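Extrinsic protein in photosystem II (Chaetoceros gracilis, PDB 4K7B) is an extrinsic subunit of photosystem II in a marine centric diatom, a PsbQ-like helical protein that probably docks on the membrane-embedded complex. Local coordinates at residues N10-R13 against G14-D18; I43-N46 against S47-P51; E66-K69 against A70-S73. One frame throughout, in Å; residues are numbered along the deposited sequence. Where two conformers were deposited one is given.

Interaction 1 of 3, residues N10-R13 against G14-D18; sequences NRAR and GLYGD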
ATOM      1  N   ASN A  10       4.594  -6.892 -14.178  1.00 12.11           N
ATOM      2  CA  ASN A  10       5.046  -7.639 -13.008  1.00 12.85           C
ATOM      3  C   ASN A  10       6.019  -6.884 -12.114  1.00 12.97           C
ATOM      4  O   ASN A  10       5.979  -7.009 -10.892  1.00 14.36           O
ATOM      5  CB  ASN A  10       5.662  -8.983 -13.408  1.00 15.13           C
ATOM      6  CG  ASN A  10       4.662 -10.105 -13.364  1.00 16.25           C
ATOM      7  OD1 ASN A  10       3.466  -9.884 -13.575  1.00 19.18           O
ATOM      8  ND2 ASN A  10       5.137 -11.321 -13.066  1.00 18.30           N
ATOM      9  N   ARG A  11       6.911  -6.112 -12.722  1.00 12.86           N
ATOM     10  CA  ARG A  11       7.894  -5.339 -11.978  0.63 13.92           C
ATOM     11  C   ARG A  11       7.178  -4.279 -11.131  1.00 12.11           C
ATOM     12  O   ARG A  11       7.488  -4.098  -9.947  1.00 13.44           O
ATOM     13  CB  ARG A  11       8.871  -4.687 -12.969  0.63 19.18           C
ATOM     14  CG  ARG A  11      10.294  -4.529 -12.478  0.63 19.84           C
ATOM     15  CD  ARG A  11      11.239  -4.055 -13.596  0.63 13.89           C
ATOM     16  NE  ARG A  11      11.856  -5.156 -14.345  0.63 15.42           N
ATOM     17  CZ  ARG A  11      11.701  -5.346 -15.653  0.63 18.47           C
ATOM     18  NH1 ARG A  11      10.955  -4.510 -16.363  0.63 20.93           N
ATOM     19  NH2 ARG A  11      12.291  -6.371 -16.256  0.63 25.82           N
ATOM     20  N   ALA A  12       6.225  -3.596 -11.742  1.00 11.13           N
ATOM     21  CA  ALA A  12       5.487  -2.569 -11.011  1.00 11.09           C
ATOM     22  C   ALA A  12       4.627  -3.175  -9.891  1.00 10.00           C
ATOM     23  O   ALA A  12       4.626  -2.684  -8.751  1.00 11.59           O
ATOM     24  CB  ALA A  12       4.641  -1.748 -11.967  1.00 10.73           C
ATOM     25  N   ARG A  13       3.919  -4.256 -10.203  1.00 10.10           N
ATOM     26  CA  ARG A  13       3.064  -4.896  -9.214  0.57 10.10           C
ATOM     27  C   ARG A  13       3.887  -5.421  -8.042  1.00 11.34           C
ATOM     28  O   ARG A  13       3.528  -5.254  -6.876  1.00 14.42           O
ATOM     29  CB  ARG A  13       2.230  -6.000  -9.883  0.57  9.94           C
ATOM     30  CG  ARG A  13       1.429  -6.874  -8.949  0.57 15.47           C
ATOM     31  CD  ARG A  13       0.418  -7.727  -9.739  0.57 12.63           C
ATOM     32  NE  ARG A  13      -0.592  -6.874 -10.357  0.57 16.99           N
ATOM     33  CZ  ARG A  13      -1.678  -6.433  -9.731  0.57 16.29           C
ATOM     34  NH1 ARG A  13      -1.910  -6.788  -8.471  0.57 14.58           N
ATOM     35  NH2 ARG A  13      -2.544  -5.647 -10.367  0.57 12.97           N
ATOM     36  N   GLY A  14       5.031  -6.057  -8.354  1.00 11.36           N
ATOM     37  CA  GLY A  14       5.909  -6.598  -7.339  1.00 11.19           C
ATOM     38  C   GLY A  14       6.522  -5.512  -6.473  1.00 14.29           C
ATOM     39  O   GLY A  14       6.309  -5.474  -5.261  1.00 13.15           O
ATOM     40  N   LEU A  15       7.285  -4.617  -7.094  1.00 12.14           N
ATOM     41  CA  LEU A  15       8.049  -3.640  -6.324  1.00 11.15           C
ATOM     42  C   LEU A  15       7.137  -2.638  -5.605  1.00 12.88           C
ATOM     43  O   LEU A  15       7.257  -2.428  -4.373  1.00 12.04           O
ATOM     44  CB  LEU A  15       9.047  -2.916  -7.223  1.00 10.84           C
ATOM     45  CG  LEU A  15      10.180  -3.785  -7.773  1.00 13.56           C
ATOM     46  CD1 LEU A  15      10.994  -2.993  -8.786  1.00 17.08           C
ATOM     47  CD2 LEU A  15      11.054  -4.281  -6.624  1.00 16.64           C
ATOM     48  N   TYR A  16       6.192  -2.062  -6.347  1.00 11.39           N
ATOM     49  CA  TYR A  16       5.376  -1.009  -5.741  1.00  9.33           C
ATOM     50  C   TYR A  16       4.281  -1.623  -4.876  1.00  9.25           C
ATOM     51  O   TYR A  16       3.956  -1.089  -3.808  1.00 11.31           O
ATOM     52  CB  TYR A  16       4.821  -0.054  -6.802  1.00  8.48           C
ATOM     53  CG  TYR A  16       5.946   0.602  -7.555  1.00  9.09           C
ATOM     54  CD1 TYR A  16       6.891   1.373  -6.877  1.00 10.35           C
ATOM     55  CD2 TYR A  16       6.100   0.423  -8.926  1.00 10.18           C
ATOM     56  CE1 TYR A  16       7.949   1.949  -7.545  1.00 13.22           C
ATOM     57  CE2 TYR A  16       7.157   0.994  -9.601  1.00 10.93           C
ATOM     58  CZ  TYR A  16       8.073   1.758  -8.904  1.00 12.97           C
ATOM     59  OH  TYR A  16       9.123   2.336  -9.562  1.00 15.43           O
ATOM     60  N   GLY A  17       3.727  -2.756  -5.314  1.00  9.96           N
ATOM     61  CA  GLY A  17       2.779  -3.450  -4.475  1.00 11.62           C
ATOM     62  C   GLY A  17       3.414  -3.823  -3.147  1.00 12.50           C
ATOM     63  O   GLY A  17       2.763  -3.706  -2.109  1.00 11.59           O
ATOM     64  N   ASP A  18       4.671  -4.268  -3.171  1.00 10.96           N
ATOM     65  CA  ASP A  18       5.335  -4.632  -1.915  1.00 11.47           C
ATOM     66  C   ASP A  18       5.583  -3.398  -1.042  1.00 11.49           C
ATOM     67  O   ASP A  18       5.424  -3.472   0.189  1.00 11.38           O
ATOM     68  CB  ASP A  18       6.639  -5.398  -2.145  1.00 10.26           C
ATOM     69  CG  ASP A  18       6.411  -6.811  -2.652  1.00 13.32           C
ATOM     70  OD1 ASP A  18       5.244  -7.278  -2.693  1.00 15.44           O
ATOM     71  OD2 ASP A  18       7.418  -7.460  -3.009  1.00 15.89           O
TER
HETATM   72  O   HOH W   1       3.273  -6.976  -4.738  1.00 19.20           O
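Tyr16 packs against Ala12 one turn earlier in helix 6-21, the first helix of this PsbQ-like helical domain. With CG lying beside the backbone N and anti to the carbonyl carbon (chi1 -60°), the phenol leans back along the helix, and its CD2 comes 4.0 Å from Ala12 CB. The same lean carries the ring obliquely past the carbonyl of Ala12, whose O accepts from Tyr16 N at 2.9 Å with a rather bent N-H...O angle of 145°. Beyond Ala12, the Tyr16 side chain also meets Leu44 and Phe45 of helix 39-49, so this side of the helix faces helix 39-49. Arg11 and Leu15 pair on another side, running next to each other in the same direction. Their side chains meet at Arg11 CG and Leu15 CD1, 4.1 Å apart, and Leu15 CB rests 3.4 Å from Arg11 O, which accepts from Leu15 N. Arg13 takes a different course: in the conformer described, CG stands anti to the backbone N (chi1 172°), and a bend at chi3 leads to the guanidinium, whose NH1 donates to Asn90 O and whose NH2 makes a weak bond to Tyr50 OH. Gly17 has its N 3.0 Å from Arg13 O in a weak, strongly bent bond, and its CA approaches the same oxygen. A water bridges the Arg13 carbonyl to the Asp18 carboxylate, 2.8 Å from Arg13 O and 2.9 Å from Asp18 OD1.

Interaction 2 of 3, residues I43-N46 against S47-P51; sequences ILFN and SGAYP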
ATOM      1  N   ILE A  43       1.419   5.954  -7.060  1.00 11.21           N
ATOM      2  CA  ILE A  43       1.374   6.443  -8.440  1.00 11.24           C
ATOM      3  C   ILE A  43       1.880   5.384  -9.427  1.00 10.67           C
ATOM      4  O   ILE A  43       1.237   5.090 -10.444  1.00 12.24           O
ATOM      5  CB  ILE A  43       2.210   7.711  -8.604  1.00 12.86           C
ATOM      6  CG1 ILE A  43       1.634   8.834  -7.742  1.00 12.67           C
ATOM      7  CG2 ILE A  43       2.246   8.134 -10.060  1.00 14.61           C
ATOM      8  CD1 ILE A  43       2.550  10.058  -7.649  1.00 13.11           C
ATOM      9  N   LEU A  44       3.032   4.803  -9.102  1.00 11.64           N
ATOM     10  CA  LEU A  44       3.716   3.907 -10.022  1.00 10.68           C
ATOM     11  C   LEU A  44       3.103   2.505 -10.043  1.00 10.72           C
ATOM     12  O   LEU A  44       3.161   1.817 -11.066  1.00 11.94           O
ATOM     13  CB  LEU A  44       5.209   3.872  -9.703  1.00 10.49           C
ATOM     14  CG  LEU A  44       5.869   5.232  -9.934  1.00 14.32           C
ATOM     15  CD1 LEU A  44       7.299   5.235  -9.420  1.00 15.08           C
ATOM     16  CD2 LEU A  44       5.799   5.628 -11.394  1.00 17.66           C
ATOM     17  N   PHE A  45       2.489   2.085  -8.935  1.00 10.32           N
ATOM     18  CA  PHE A  45       1.659   0.889  -8.983  1.00 10.69           C
ATOM     19  C   PHE A  45       0.489   1.131  -9.911  1.00 10.67           C
ATOM     20  O   PHE A  45       0.196   0.339 -10.785  1.00 12.82           O
ATOM     21  CB  PHE A  45       1.110   0.471  -7.618  1.00 10.00           C
ATOM     22  CG  PHE A  45       0.262  -0.778  -7.686  1.00  9.25           C
ATOM     23  CD1 PHE A  45       0.840  -2.033  -7.529  1.00 10.18           C
ATOM     24  CD2 PHE A  45      -1.106  -0.700  -7.958  1.00 10.24           C
ATOM     25  CE1 PHE A  45       0.079  -3.186  -7.618  1.00 11.04           C
ATOM     26  CE2 PHE A  45      -1.874  -1.841  -8.050  1.00 11.70           C
ATOM     27  CZ  PHE A  45      -1.285  -3.102  -7.888  1.00 13.05           C
ATOM     28  N   ASN A  46      -0.219   2.233  -9.695  1.00  9.24           N
ATOM     29  CA  ASN A  46      -1.409   2.462 -10.484  1.00  9.52           C
ATOM     30  C   ASN A  46      -1.119   2.572 -11.983  1.00 12.69           C
ATOM     31  O   ASN A  46      -1.885   2.051 -12.795  1.00 15.73           O
ATOM     32  CB  ASN A  46      -2.144   3.719  -9.990  1.00 10.61           C
ATOM     33  CG  ASN A  46      -2.639   3.575  -8.559  1.00 11.34           C
ATOM     34  OD1 ASN A  46      -2.709   2.469  -8.033  1.00 11.36           O
ATOM     35  ND2 ASN A  46      -2.987   4.700  -7.930  1.00 11.18           N
ATOM     36  N   SER A  47      -0.020   3.230 -12.352  1.00 11.51           N
ATOM     37  CA  SER A  47       0.328   3.397 -13.768  0.56 13.73           C
ATOM     38  C   SER A  47       0.989   2.154 -14.374  1.00 13.56           C
ATOM     39  O   SER A  47       0.765   1.839 -15.541  1.00 16.68           O
ATOM     40  CB  SER A  47       1.263   4.598 -13.963  0.56 14.49           C
ATOM     41  OG  SER A  47       0.618   5.824 -13.663  0.56 16.14           O
ATOM     42  N   GLY A  48       1.805   1.481 -13.589  1.00 12.37           N
ATOM     43  CA  GLY A  48       2.573   0.340 -14.083  1.00 12.49           C
ATOM     44  C   GLY A  48       1.824  -0.971 -14.092  1.00 12.52           C
ATOM     45  O   GLY A  48       2.020  -1.812 -14.974  1.00 12.94           O
ATOM     46  N   ALA A  49       0.965  -1.169 -13.097  1.00 11.03           N
ATOM     47  CA  ALA A  49       0.121  -2.361 -13.051  1.00 12.80           C
ATOM     48  C   ALA A  49      -1.004  -2.301 -14.076  1.00 14.48           C
ATOM     49  O   ALA A  49      -1.488  -3.343 -14.528  1.00 13.81           O
ATOM     50  CB  ALA A  49      -0.462  -2.564 -11.649  1.00 16.28           C
ATOM     51  N   TYR A  50      -1.429  -1.085 -14.414  1.00 15.09           N
ATOM     52  CA  TYR A  50      -2.536  -0.872 -15.335  1.00 14.68           C
ATOM     53  C   TYR A  50      -2.172   0.045 -16.502  1.00 16.60           C
ATOM     54  O   TYR A  50      -2.726   1.142 -16.630  1.00 18.11           O
ATOM     55  CB  TYR A  50      -3.753  -0.301 -14.583  1.00 13.75           C
ATOM     56  CG  TYR A  50      -4.125  -1.126 -13.378  1.00 14.58           C
ATOM     57  CD1 TYR A  50      -4.423  -2.480 -13.506  1.00 14.90           C
ATOM     58  CD2 TYR A  50      -4.147  -0.569 -12.106  1.00 12.62           C
ATOM     59  CE1 TYR A  50      -4.750  -3.247 -12.407  1.00 13.88           C
ATOM     60  CE2 TYR A  50      -4.476  -1.333 -11.001  1.00 13.46           C
ATOM     61  CZ  TYR A  50      -4.768  -2.678 -11.159  1.00 14.29           C
ATOM     62  OH  TYR A  50      -5.099  -3.451 -10.068  1.00 15.85           O
ATOM     63  N   PRO A  51      -1.250  -0.402 -17.372  1.00 15.81           N
ATOM     64  CA  PRO A  51      -0.803   0.421 -18.498  1.00 19.06           C
ATOM     65  C   PRO A  51      -1.882   0.676 -19.547  1.00 18.16           C
ATOM     66  O   PRO A  51      -1.808   1.671 -20.270  1.00 22.27           O
ATOM     67  CB  PRO A  51       0.321  -0.422 -19.109  1.00 21.63           C
ATOM     68  CG  PRO A  51      -0.012  -1.829 -18.713  1.00 19.56           C
ATOM     69  CD  PRO A  51      -0.519  -1.679 -17.313  1.00 16.56           C
TER
HETATM   70  O   HOH W   2      -0.834   6.814 -11.516  1.00 17.00           O
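The run from Ile43 to Ala49 is helical, and three successive i to i+4 bonds join its halves: Ser47 N to Ile43 O, Gly48 N to Leu44 O and Ala49 N to Phe45 O. Of these, the bond to Leu44 O is the most bent (144° at the hydrogen), with Gly48 N lying above the carbonyl plane. At Tyr50 the backbone leaves the helical conformation, and Pro51 follows in the loop. Along the side of the last turn, Phe45 reaches forward because its CG is anti to the backbone N (chi1 -179°), which brings the ring over Ala49. The methyl CB sits 3.9 Å from the ring centroid and close to the normal, a CH-pi contact at the C-terminal end of helix 39-49, where this helix packs on helix 6-21, Phe45 also touching Arg13 and Ile20. That methyl also lies over the centre of one face of the Tyr50 ring. The two aromatic rings therefore share Ala49 CB between planes that are almost perpendicular (86°), and they meet obliquely with Phe45 CE2 4.0 Å from Tyr50 CE2. Asn46 turns its amide to other helices, OD1 bonding Tyr86 OH and ND2 bonding Thr64 OG1, while Tyr50 OH bonds Asn90 OD1. On another side of the helix, in the Ser47 conformer described, a water that donates to Ile43 O at 2.9 Å also lies 2.8 Å from Ser47 OG.

Interaction 3 of 3, residues E66-K69 against A70-S73; sequences EIFK and AIRS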
ATOM      1  N   GLU A  66      -9.016   8.078  -1.773  1.00 14.27           N
ATOM      2  CA  GLU A  66      -9.755   7.766  -0.551  0.50 15.99           C
ATOM      3  C   GLU A  66      -8.823   7.567   0.645  1.00 14.72           C
ATOM      4  O   GLU A  66      -9.102   8.068   1.762  1.00 14.63           O
ATOM      5  CB  GLU A  66     -10.625   6.524  -0.750  0.50 18.51           C
ATOM      6  CG  GLU A  66     -11.707   6.380   0.294  0.50 16.02           C
ATOM      7  CD  GLU A  66     -12.764   7.462   0.180  0.50 26.68           C
ATOM      8  OE1 GLU A  66     -13.364   7.826   1.213  0.50 30.31           O
ATOM      9  OE2 GLU A  66     -12.989   7.952  -0.946  0.50 28.55           O
ATOM     10  N   ILE A  67      -7.725   6.832   0.427  1.00 14.05           N
ATOM     11  CA  ILE A  67      -6.718   6.713   1.487  1.00 12.23           C
ATOM     12  C   ILE A  67      -6.256   8.089   1.967  1.00 13.46           C
ATOM     13  O   ILE A  67      -6.188   8.351   3.178  1.00 13.74           O
ATOM     14  CB  ILE A  67      -5.500   5.892   1.032  1.00 11.89           C
ATOM     15  CG1 ILE A  67      -5.912   4.448   0.780  1.00 11.18           C
ATOM     16  CG2 ILE A  67      -4.371   5.965   2.072  1.00 13.97           C
ATOM     17  CD1 ILE A  67      -4.844   3.659   0.067  1.00 11.98           C
ATOM     18  N   PHE A  68      -5.936   8.971   1.025  1.00 12.02           N
ATOM     19  CA  PHE A  68      -5.434  10.283   1.453  1.00 12.46           C
ATOM     20  C   PHE A  68      -6.487  11.231   2.076  1.00 14.07           C
ATOM     21  O   PHE A  68      -6.153  12.051   2.935  1.00 14.56           O
ATOM     22  CB  PHE A  68      -4.565  10.912   0.355  1.00 12.29           C
ATOM     23  CG  PHE A  68      -3.196  10.286   0.264  1.00 14.67           C
ATOM     24  CD1 PHE A  68      -2.090  10.957   0.759  1.00 17.85           C
ATOM     25  CD2 PHE A  68      -3.031   9.007  -0.250  1.00 14.22           C
ATOM     26  CE1 PHE A  68      -0.837  10.383   0.710  1.00 14.53           C
ATOM     27  CE2 PHE A  68      -1.776   8.422  -0.300  1.00 14.37           C
ATOM     28  CZ  PHE A  68      -0.677   9.116   0.184  1.00 14.65           C
ATOM     29  N   LYS A  69      -7.754  11.063   1.695  1.00 14.35           N
ATOM     30  CA  LYS A  69      -8.873  11.790   2.311  1.00 14.54           C
ATOM     31  C   LYS A  69      -8.990  11.348   3.764  1.00 16.77           C
ATOM     32  O   LYS A  69      -9.157  12.172   4.690  1.00 18.83           O
ATOM     33  CB  LYS A  69     -10.171  11.478   1.557  1.00 15.36           C
ATOM     34  CG  LYS A  69     -11.422  12.161   2.093  1.00 19.80           C
ATOM     35  CD  LYS A  69     -12.615  11.843   1.200  1.00 27.27           C
ATOM     36  CE  LYS A  69     -13.853  12.632   1.591  1.00 36.87           C
ATOM     37  NZ  LYS A  69     -14.973  12.386   0.638  1.00 42.30           N
ATOM     38  N   ALA A  70      -8.873  10.037   3.966  1.00 17.08           N
ATOM     39  CA  ALA A  70      -8.907   9.506   5.324  1.00 15.36           C
ATOM     40  C   ALA A  70      -7.730   9.987   6.156  1.00 16.53           C
ATOM     41  O   ALA A  70      -7.894  10.314   7.336  1.00 17.08           O
ATOM     42  CB  ALA A  70      -8.968   7.991   5.307  1.00 15.56           C
ATOM     43  N   ILE A  71      -6.543  10.024   5.552  1.00 14.44           N
ATOM     44  CA  ILE A  71      -5.377  10.562   6.235  1.00 12.99           C
ATOM     45  C   ILE A  71      -5.624  11.995   6.674  1.00 16.11           C
ATOM     46  O   ILE A  71      -5.329  12.364   7.812  1.00 19.08           O
ATOM     47  CB  ILE A  71      -4.126  10.508   5.343  1.00 14.46           C
ATOM     48  CG1 ILE A  71      -3.642   9.065   5.220  1.00 15.61           C
ATOM     49  CG2 ILE A  71      -3.019  11.409   5.917  1.00 15.71           C
ATOM     50  CD1 ILE A  71      -2.521   8.895   4.223  1.00 15.67           C
ATOM     51  N   ARG A  72      -6.186  12.800   5.787  1.00 13.91           N
ATOM     52  CA  ARG A  72      -6.426  14.182   6.157  1.00 16.40           C
ATOM     53  C   ARG A  72      -7.454  14.288   7.274  1.00 21.41           C
ATOM     54  O   ARG A  72      -7.358  15.183   8.118  1.00 23.57           O
ATOM     55  CB  ARG A  72      -6.870  14.979   4.961  1.00 14.32           C
ATOM     56  CG  ARG A  72      -6.876  16.476   5.243  1.00 16.93           C
ATOM     57  CD  ARG A  72      -7.441  17.173   4.075  1.00 19.51           C
ATOM     58  NE  ARG A  72      -7.579  18.605   4.308  1.00 19.22           N
ATOM     59  CZ  ARG A  72      -6.748  19.516   3.821  1.00 19.97           C
ATOM     60  NH1 ARG A  72      -5.703  19.144   3.094  1.00 22.00           N
ATOM     61  NH2 ARG A  72      -6.973  20.798   4.052  1.00 17.68           N
ATOM     62  N   SER A  73      -8.425  13.377   7.301  1.00 18.37           N
ATOM     63  CA  SER A  73      -9.378  13.381   8.419  1.00 22.59           C
ATOM     64  C   SER A  73      -8.744  12.991   9.767  1.00 23.61           C
ATOM     65  O   SER A  73      -9.318  13.246  10.831  1.00 25.32           O
ATOM     66  CB  SER A  73     -10.536  12.432   8.141  1.00 22.07           C
ATOM     67  OG  SER A  73     -10.128  11.098   8.382  1.00 24.80           O
TER
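Aliphatic and aromatic side chains one turn apart meet near the C-terminal end of helix 54-73, where Ile71 packs against both Ile67 and Phe68. Ile71 keeps CG1 on the side of its own backbone N (chi1 -73°), which sends CD1 back to the preceding turn and over the centre of one face of the Phe68 ring. The methyl is 4.1 Å from the ring centroid and 12° off the normal, a well-placed CH-pi contact, and the two side chains point the same way. Ile67 crosses Ile71 instead, bringing its CG2 to 4.1 Å from the same CD1. Four successive i to i+4 backbone bonds run through these two turns, from Ala70 N to Glu66 O through to Ser73 N to Lys69 O. Ser73 OG donates to Ala70 O at 2.6 Å and is also bonded to Asp75 N, which ties the end of the helix to the short link that leads into helix 76-89. Around the contact, Ile67 and Ala70 face helix 76-89, meeting Ala82 and Tyr86, and Ala78 and Val79, respectively. Ile67 also touches Phe42 of helix 39-49, and Ile71 rests on Phe32 and Ile35 of helix 32-37.

Reading from the N terminus, interaction 1 lies in helix 6-21, interaction 2 at the end of helix 39-49 and interaction 3 towards the end of helix 54-73. Each is local, joining residues three to five apart, so none closes a long loop, and the three follow in series without nesting or crossing. Interactions 1 and 2 touch, their centres about 9 Å apart: Ala12 CB packs on the backbone of Gly48, and Gly17 N on Phe45 CD1, which joins the first helix to helix 39-49. Interaction 3 touches neither; its centre is about 20 Å from that of interaction 2 and, across the chain's centre, about 23 Å from that of interaction 1.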